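PDB 5CJP: Ras GTPase-activating-like protein IQGAP2 from Homo sapiens, which probably acts as a scaffold protein whose Ras-GAP-related domain binds Rho-family GTPases in their GTP-bound state. Local coordinates for residues Leu26-Ala29 with Lys30-Gln34; Gly89-Thr92 with Val93-Met96; Asn171-Glu174 with Ala175-Asn179. All blocks are in the same frame, centred on the assembly; numbering follows the deposited sequence.

Contact 1. Residues Leu26-Ala29 with Lys30-Gln34; sequences LYLA and KLIFQ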
loop_
_atom_site.group_PDB
_atom_site.type_symbol
_atom_site.label_atom_id
_atom_site.label_comp_id
_atom_site.label_asym_id
_atom_site.label_seq_id
_atom_site.Cartn_x
_atom_site.Cartn_y
_atom_site.Cartn_z
ATOM N N LEU E 26 -8.255 16.344 -15.116
ATOM C CA LEU E 26 -8.130 17.063 -16.382
ATOM C C LEU E 26 -7.868 18.538 -16.143
ATOM O O LEU E 26 -7.023 19.153 -16.813
ATOM C CB LEU E 26 -9.394 16.915 -17.211
ATOM C CG LEU E 26 -9.647 15.521 -17.764
ATOM C CD1 LEU E 26 -10.981 15.537 -18.481
ATOM C CD2 LEU E 26 -8.523 15.112 -18.707
ATOM N N TYR E 27 -8.596 19.107 -15.188
ATOM C CA TYR E 27 -8.450 20.513 -14.867
ATOM C C TYR E 27 -7.142 20.745 -14.100
ATOM O O TYR E 27 -6.491 21.786 -14.254
ATOM C CB TYR E 27 -9.689 20.986 -14.083
ATOM C CG TYR E 27 -9.652 22.444 -13.676
ATOM C CD1 TYR E 27 -9.469 23.449 -14.626
ATOM C CD2 TYR E 27 -9.743 22.820 -12.334
ATOM C CE1 TYR E 27 -9.367 24.796 -14.261
ATOM C CE2 TYR E 27 -9.637 24.157 -11.954
ATOM C CZ TYR E 27 -9.449 25.139 -12.930
ATOM O OH TYR E 27 -9.330 26.452 -12.575
ATOM N N LEU E 28 -6.737 19.773 -13.284
ATOM C CA LEU E 28 -5.473 19.907 -12.546
ATOM C C LEU E 28 -4.361 20.004 -13.601
ATOM O O LEU E 28 -3.498 20.896 -13.540
ATOM C CB LEU E 28 -5.219 18.689 -11.659
ATOM C CG LEU E 28 -4.409 18.944 -10.383
ATOM C CD1 LEU E 28 -3.681 17.700 -9.963
ATOM C CD2 LEU E 28 -3.410 20.016 -10.604
ATOM N N ALA E 29 -4.388 19.072 -14.559
ATOM C CA ALA E 29 -3.417 19.047 -15.642
ATOM C C ALA E 29 -3.369 20.405 -16.326
ATOM O O ALA E 29 -2.289 20.954 -16.563
ATOM C CB ALA E 29 -3.783 17.977 -16.657
ATOM N N LYS E 30 -4.534 20.953 -16.660
ATOM C CA LYS E 30 -4.549 22.259 -17.297
ATOM C C LYS E 30 -3.842 23.304 -16.406
ATOM O O LYS E 30 -3.005 24.075 -16.886
ATOM C CB LYS E 30 -5.985 22.704 -17.598
ATOM C CG LYS E 30 -6.071 24.057 -18.262
ATOM C CD LYS E 30 -7.452 24.640 -18.092
ATOM C CE LYS E 30 -7.508 26.096 -18.534
ATOM N NZ LYS E 30 -8.710 26.806 -17.968
ATOM N N LEU E 31 -4.168 23.336 -15.116
ATOM C CA LEU E 31 -3.529 24.291 -14.217
ATOM C C LEU E 31 -2.015 24.085 -14.237
ATOM O O LEU E 31 -1.226 25.052 -14.136
ATOM C CB LEU E 31 -4.037 24.106 -12.795
ATOM C CG LEU E 31 -5.480 24.513 -12.531
ATOM C CD1 LEU E 31 -5.810 24.293 -11.066
ATOM C CD2 LEU E 31 -5.673 25.974 -12.894
ATOM N N ILE E 32 -1.599 22.822 -14.345
ATOM C CA ILE E 32 -0.162 22.523 -14.405
ATOM C C ILE E 32 0.442 23.150 -15.665
ATOM O O ILE E 32 1.513 23.758 -15.597
ATOM C CB ILE E 32 0.105 20.975 -14.361
ATOM C CG1 ILE E 32 0.101 20.467 -12.904
ATOM C CG2 ILE E 32 1.374 20.626 -15.057
ATOM C CD1 ILE E 32 -0.780 21.214 -12.021
ATOM N N PHE E 33 -0.245 23.046 -16.807
ATOM C CA PHE E 33 0.298 23.637 -18.041
ATOM C C PHE E 33 0.557 25.136 -17.940
ATOM O O PHE E 33 1.555 25.629 -18.460
ATOM C CB PHE E 33 -0.613 23.397 -19.260
ATOM C CG PHE E 33 -0.869 21.961 -19.557
ATOM C CD1 PHE E 33 0.146 21.017 -19.441
ATOM C CD2 PHE E 33 -2.134 21.534 -19.920
ATOM C CE1 PHE E 33 -0.106 19.677 -19.672
ATOM C CE2 PHE E 33 -2.397 20.183 -20.157
ATOM C CZ PHE E 33 -1.386 19.258 -20.031
ATOM N N GLN E 34 -0.312 25.871 -17.263
ATOM C CA GLN E 34 -0.098 27.312 -17.179
ATOM C C GLN E 34 0.827 27.845 -16.063
ATOM O O GLN E 34 1.075 29.044 -15.994
ATOM C CB GLN E 34 -1.449 28.042 -17.143
ATOM C CG GLN E 34 -2.221 27.844 -15.860
ATOM C CD GLN E 34 -3.626 28.422 -15.915
ATOM O OE1 GLN E 34 -4.097 28.998 -14.940
ATOM N NE2 GLN E 34 -4.308 28.251 -17.050
#
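Leu31 lies over one face of the Tyr27 ring, and this CH-pi contact is the main side-chain interaction here: Leu31 CG is 4.2 Å from the ring centroid, 16° off the normal and offset toward the rim. Both methyls extend the contact, Leu31 CD1 to Tyr27 CE2 at 3.9 Å and Leu31 CD2 to Tyr27 OH at 3.7 Å. With CG opposite the backbone nitrogen (chi1 180°), the tyrosine leans over the next turn, where Lys30 CD also approaches its ring obliquely. The Tyr27 hydroxyl is hydrogen-bonded to Asp364 of the second subunit, so this ring takes part in the subunit interface.

Among the aliphatic groups, Leu28 CD2 meets Ile32 CD1. The Ala29 carbonyl oxygen sits 3.3 Å above the plane of the Phe33 ring, over its centre.

Tyr27-Leu31, Leu28-Ile32 and Ala29-Phe33 are i to i+4 pairs within helix 25-34, which packs against helices 7-23, 37-54, 58-79 and 92-102; Tyr27-Lys30 is i to i+3.

Backbone bonds of i to i+4 spacing link the two segments: Lys30 N to Leu26 O (3.1 Å), Leu31 N to Tyr27 O (2.9 Å), Ile32 N to Leu28 O (2.8 Å) and Phe33 N to Ala29 O (2.9 Å).

Contact 2. Residues Gly89-Thr92 with Val93-Met96; sequences GNPT and VIKM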
loop_
_atom_site.group_PDB
_atom_site.type_symbol
_atom_site.label_atom_id
_atom_site.label_comp_id
_atom_site.label_asym_id
_atom_site.label_seq_id
_atom_site.Cartn_x
_atom_site.Cartn_y
_atom_site.Cartn_z
ATOM N N GLY E 89 11.136 26.043 -26.410
ATOM C CA GLY E 89 10.285 26.461 -25.313
ATOM C C GLY E 89 9.961 25.387 -24.297
ATOM O O GLY E 89 9.323 25.681 -23.292
ATOM N N ASN E 90 10.375 24.149 -24.562
ATOM C CA ASN E 90 10.139 23.034 -23.644
ATOM C C ASN E 90 8.740 23.097 -23.017
ATOM O O ASN E 90 8.604 23.102 -21.793
ATOM C CB ASN E 90 11.212 23.059 -22.553
ATOM C CG ASN E 90 11.078 21.915 -21.557
ATOM O OD1 ASN E 90 11.250 22.107 -20.349
ATOM N ND2 ASN E 90 10.789 20.720 -22.056
ATOM N N PRO E 91 7.684 23.118 -23.855
ATOM C CA PRO E 91 6.285 23.186 -23.416
ATOM C C PRO E 91 5.950 22.065 -22.453
ATOM O O PRO E 91 6.261 20.914 -22.718
ATOM C CB PRO E 91 5.514 23.100 -24.729
ATOM C CG PRO E 91 6.375 22.207 -25.545
ATOM C CD PRO E 91 7.757 22.753 -25.280
ATOM N N THR E 92 5.311 22.387 -21.336
ATOM C CA THR E 92 5.027 21.347 -20.361
ATOM C C THR E 92 3.992 20.338 -20.825
ATOM O O THR E 92 3.958 19.213 -20.335
ATOM C CB THR E 92 4.688 21.962 -18.972
ATOM O OG1 THR E 92 3.501 21.369 -18.442
ATOM C CG2 THR E 92 4.543 23.440 -19.069
ATOM N N VAL E 93 3.180 20.715 -21.802
ATOM C CA VAL E 93 2.186 19.790 -22.327
ATOM C C VAL E 93 2.898 18.653 -23.039
ATOM O O VAL E 93 2.445 17.527 -23.018
ATOM C CB VAL E 93 1.264 20.441 -23.372
ATOM C CG1 VAL E 93 0.171 19.463 -23.778
ATOM C CG2 VAL E 93 0.677 21.706 -22.818
ATOM N N ILE E 94 4.009 18.966 -23.689
ATOM C CA ILE E 94 4.757 17.943 -24.394
ATOM C C ILE E 94 5.450 17.025 -23.393
ATOM O O ILE E 94 5.569 15.819 -23.607
ATOM C CB ILE E 94 5.764 18.589 -25.339
ATOM C CG1 ILE E 94 5.001 19.218 -26.517
ATOM C CG2 ILE E 94 6.781 17.559 -25.832
ATOM C CD1 ILE E 94 4.276 18.224 -27.302
ATOM N N LYS E 95 5.878 17.593 -22.278
ATOM C CA LYS E 95 6.546 16.826 -21.229
ATOM C C LYS E 95 5.568 15.799 -20.667
ATOM O O LYS E 95 5.925 14.648 -20.405
ATOM C CB LYS E 95 6.998 17.771 -20.112
ATOM C CG LYS E 95 8.051 17.211 -19.184
ATOM C CD LYS E 95 8.482 18.257 -18.181
ATOM C CE LYS E 95 8.959 19.538 -18.883
ATOM N NZ LYS E 95 9.078 20.749 -17.971
ATOM N N MET E 96 4.322 16.216 -20.500
ATOM C CA MET E 96 3.306 15.334 -19.952
ATOM C C MET E 96 2.877 14.310 -20.991
ATOM O O MET E 96 2.661 13.132 -20.677
ATOM C CB MET E 96 2.109 16.155 -19.487
ATOM C CG MET E 96 1.022 15.332 -18.827
ATOM S SD MET E 96 -0.050 16.402 -17.860
ATOM C CE MET E 96 -1.531 15.867 -18.450
#
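Asn90 and Lys95 are brought together by two torsions: Asn90 holds CG opposite its backbone nitrogen (chi1 -179°), and the lysine chain, extended as far as CG and CD, bends at chi3 (-55°). Lys95 NZ thereby comes to 3.5 Å from Asn90 OD1, a weak hydrogen bond, while Lys95 CE lies 3.8 Å from Asn90 ND2. The two side chains cross at a slant, the lysine meeting the amide with CE and NZ alone. The backbone of Asn90 has positive phi (40°), marking the break after the preceding helix.

Pro91 makes the apolar half of the contact. Its ring lies beside Ile94, the two side chains pointing the same way, with Pro91 CG 3.4 Å from Ile94 CG1. The proline carbonyl receives two weak bonds, from Ile94 N at 3.1 Å and Lys95 N at 3.4 Å, whereas Thr92 O takes a regular one from Met96 N at 3.0 Å. Thr92, Val93 and Met96 also pack on Phe33 of helix 25-34.

The shared acceptor at Pro91, followed by the i+4 to i bond from Met96 N to Thr92 O, is the pattern of a helix start, with Pro91 at the N-cap of helix 92-102 in the GAP-related domain.

Contact 3. Residues Asn171-Glu174 with Ala175-Asn179; sequences NKLE and ASIEN
Leu173 and Ile177 touch one turn apart along the same side of helix 167-193, a long helix of the GAP-related domain. Their side chains cross at an angle, the Ile177 CD1 methyl reaching Leu173 CG at 3.8 Å. Ile177 has CG1 opposite its carbonyl carbon (chi1 -60°), a setting that leads CG1 and CD1 back along the helix, and CD1 also lies 3.4 Å from Leu173 O. Loop residues cover this side: His289 meets Leu173, while Ser292 and Met293 meet Ile177. An alanine at Ile177 would remove the branch that touches Leu173 and is likely to leave a gap between Leu173 and the loop carrying Ser292 and Met293.

Ser176 adds a side-chain bond to the backbone ones. Lys172 O accepts its backbone N at 2.8 Å, with an N-H...O angle of 170°, and weakly its OG at 3.3 Å; the same OG accepts a bond from Asn130 N, tying the helix to that part of the chain. Further backbone bonds run from Ala175 N to Asn171 O at 2.9 Å and from Ile177 N to Leu173 O at 2.9 Å, whereas Glu178 N to Glu174 O is weak at 3.2 Å.

Successive i to i+4 bonds, the last of them weak, together with a serine hydroxyl turned back to the carbonyl four residues earlier, are characteristic of an alpha-helix interior.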
loop_
_atom_site.group_PDB
_atom_site.type_symbol
_atom_site.label_atom_id
_atom_site.label_comp_id
_atom_site.label_asym_id
_atom_site.label_seq_id
_atom_site.Cartn_x
_atom_site.Cartn_y
_atom_site.Cartn_z
ATOM N N ASN E 171 43.148 2.758 -35.328
ATOM C CA ASN E 171 42.511 1.463 -35.544
ATOM C C ASN E 171 41.379 1.151 -34.589
ATOM O O ASN E 171 40.342 0.632 -35.010
ATOM C CB ASN E 171 43.542 0.331 -35.493
ATOM C CG ASN E 171 44.245 0.131 -36.818
ATOM O OD1 ASN E 171 43.598 0.004 -37.858
ATOM N ND2 ASN E 171 45.574 0.100 -36.795
ATOM N N LYS E 172 41.577 1.447 -33.307
ATOM C CA LYS E 172 40.546 1.205 -32.299
ATOM C C LYS E 172 39.317 2.005 -32.728
ATOM O O LYS E 172 38.193 1.504 -32.738
ATOM C CB LYS E 172 41.021 1.678 -30.920
ATOM C CG LYS E 172 42.432 1.241 -30.556
ATOM C CD LYS E 172 42.543 -0.260 -30.348
ATOM C CE LYS E 172 41.994 -0.671 -29.001
ATOM N NZ LYS E 172 41.908 -2.147 -28.868
ATOM N N LEU E 173 39.556 3.256 -33.098
ATOM C CA LEU E 173 38.490 4.128 -33.549
ATOM C C LEU E 173 37.803 3.463 -34.741
ATOM O O LEU E 173 36.574 3.401 -34.792
ATOM C CB LEU E 173 39.055 5.498 -33.969
ATOM C CG LEU E 173 38.068 6.505 -34.576
ATOM C CD1 LEU E 173 37.173 7.098 -33.479
ATOM C CD2 LEU E 173 38.832 7.604 -35.290
ATOM N N GLU E 174 38.609 2.974 -35.687
ATOM C CA GLU E 174 38.114 2.314 -36.899
ATOM C C GLU E 174 37.105 1.230 -36.539
ATOM O O GLU E 174 36.003 1.189 -37.083
ATOM C CB GLU E 174 39.269 1.662 -37.681
ATOM C CG GLU E 174 40.258 2.601 -38.369
ATOM C CD GLU E 174 39.645 3.369 -39.515
ATOM O OE1 GLU E 174 40.392 4.085 -40.214
ATOM O OE2 GLU E 174 38.419 3.260 -39.718
ATOM N N ALA E 175 37.515 0.349 -35.630
ATOM C CA ALA E 175 36.686 -0.756 -35.173
ATOM C C ALA E 175 35.435 -0.242 -34.468
ATOM O O ALA E 175 34.324 -0.704 -34.746
ATOM C CB ALA E 175 37.489 -1.651 -34.232
ATOM N N SER E 176 35.616 0.707 -33.553
ATOM C CA SER E 176 34.491 1.277 -32.822
ATOM C C SER E 176 33.445 1.776 -33.793
ATOM O O SER E 176 32.249 1.599 -33.582
ATOM C CB SER E 176 34.958 2.430 -31.926
ATOM O OG SER E 176 35.559 1.947 -30.736
ATOM N N ILE E 177 33.892 2.401 -34.869
ATOM C CA ILE E 177 32.970 2.914 -35.868
ATOM C C ILE E 177 32.257 1.762 -36.553
ATOM O O ILE E 177 31.143 1.917 -37.041
ATOM C CB ILE E 177 33.706 3.737 -36.915
ATOM C CG1 ILE E 177 34.401 4.901 -36.213
ATOM C CG2 ILE E 177 32.752 4.237 -37.977
ATOM C CD1 ILE E 177 35.364 5.619 -37.090
ATOM N N GLU E 178 32.899 0.601 -36.589
ATOM C CA GLU E 178 32.289 -0.551 -37.226
ATOM C C GLU E 178 31.272 -1.121 -36.273
ATOM O O GLU E 178 30.132 -1.379 -36.652
ATOM C CB GLU E 178 33.335 -1.611 -37.558
ATOM C CG GLU E 178 33.428 -1.898 -39.040
ATOM C CD GLU E 178 32.124 -2.410 -39.611
ATOM O OE1 GLU E 178 31.787 -3.586 -39.351
ATOM O OE2 GLU E 178 31.431 -1.635 -40.306
ATOM N N ASN E 179 31.698 -1.310 -35.030
ATOM C CA ASN E 179 30.833 -1.837 -33.990
ATOM C C ASN E 179 29.600 -0.947 -33.852
ATOM O O ASN E 179 28.470 -1.426 -33.908
ATOM C CB ASN E 179 31.571 -1.880 -32.645
ATOM C CG ASN E 179 32.690 -2.909 -32.616
ATOM O OD1 ASN E 179 32.450 -4.112 -32.695
ATOM N ND2 ASN E 179 33.918 -2.435 -32.498
#

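How the contacts relate
From the N terminus the contacts follow in series, none enclosing or crossing another, and each joins adjoining segments, so that none closes a long loop. Contact 1 spans turns of helix 25-34, contact 2 the entry into helix 92-102, and contact 3 turns of helix 167-193. The first two have centres 12 Å apart and touch: Phe33 CD1 packs 3.5 Å from Val93 CG2, and Ala29 CB 3.6 Å from Met96 CE, joining helix 25-34 to helix 92-102. Contact 3 stands apart, its centre 38 Å from that of contact 2 and 49 Å from that of contact 1, on the opposite side of the chain's centre from contact 1.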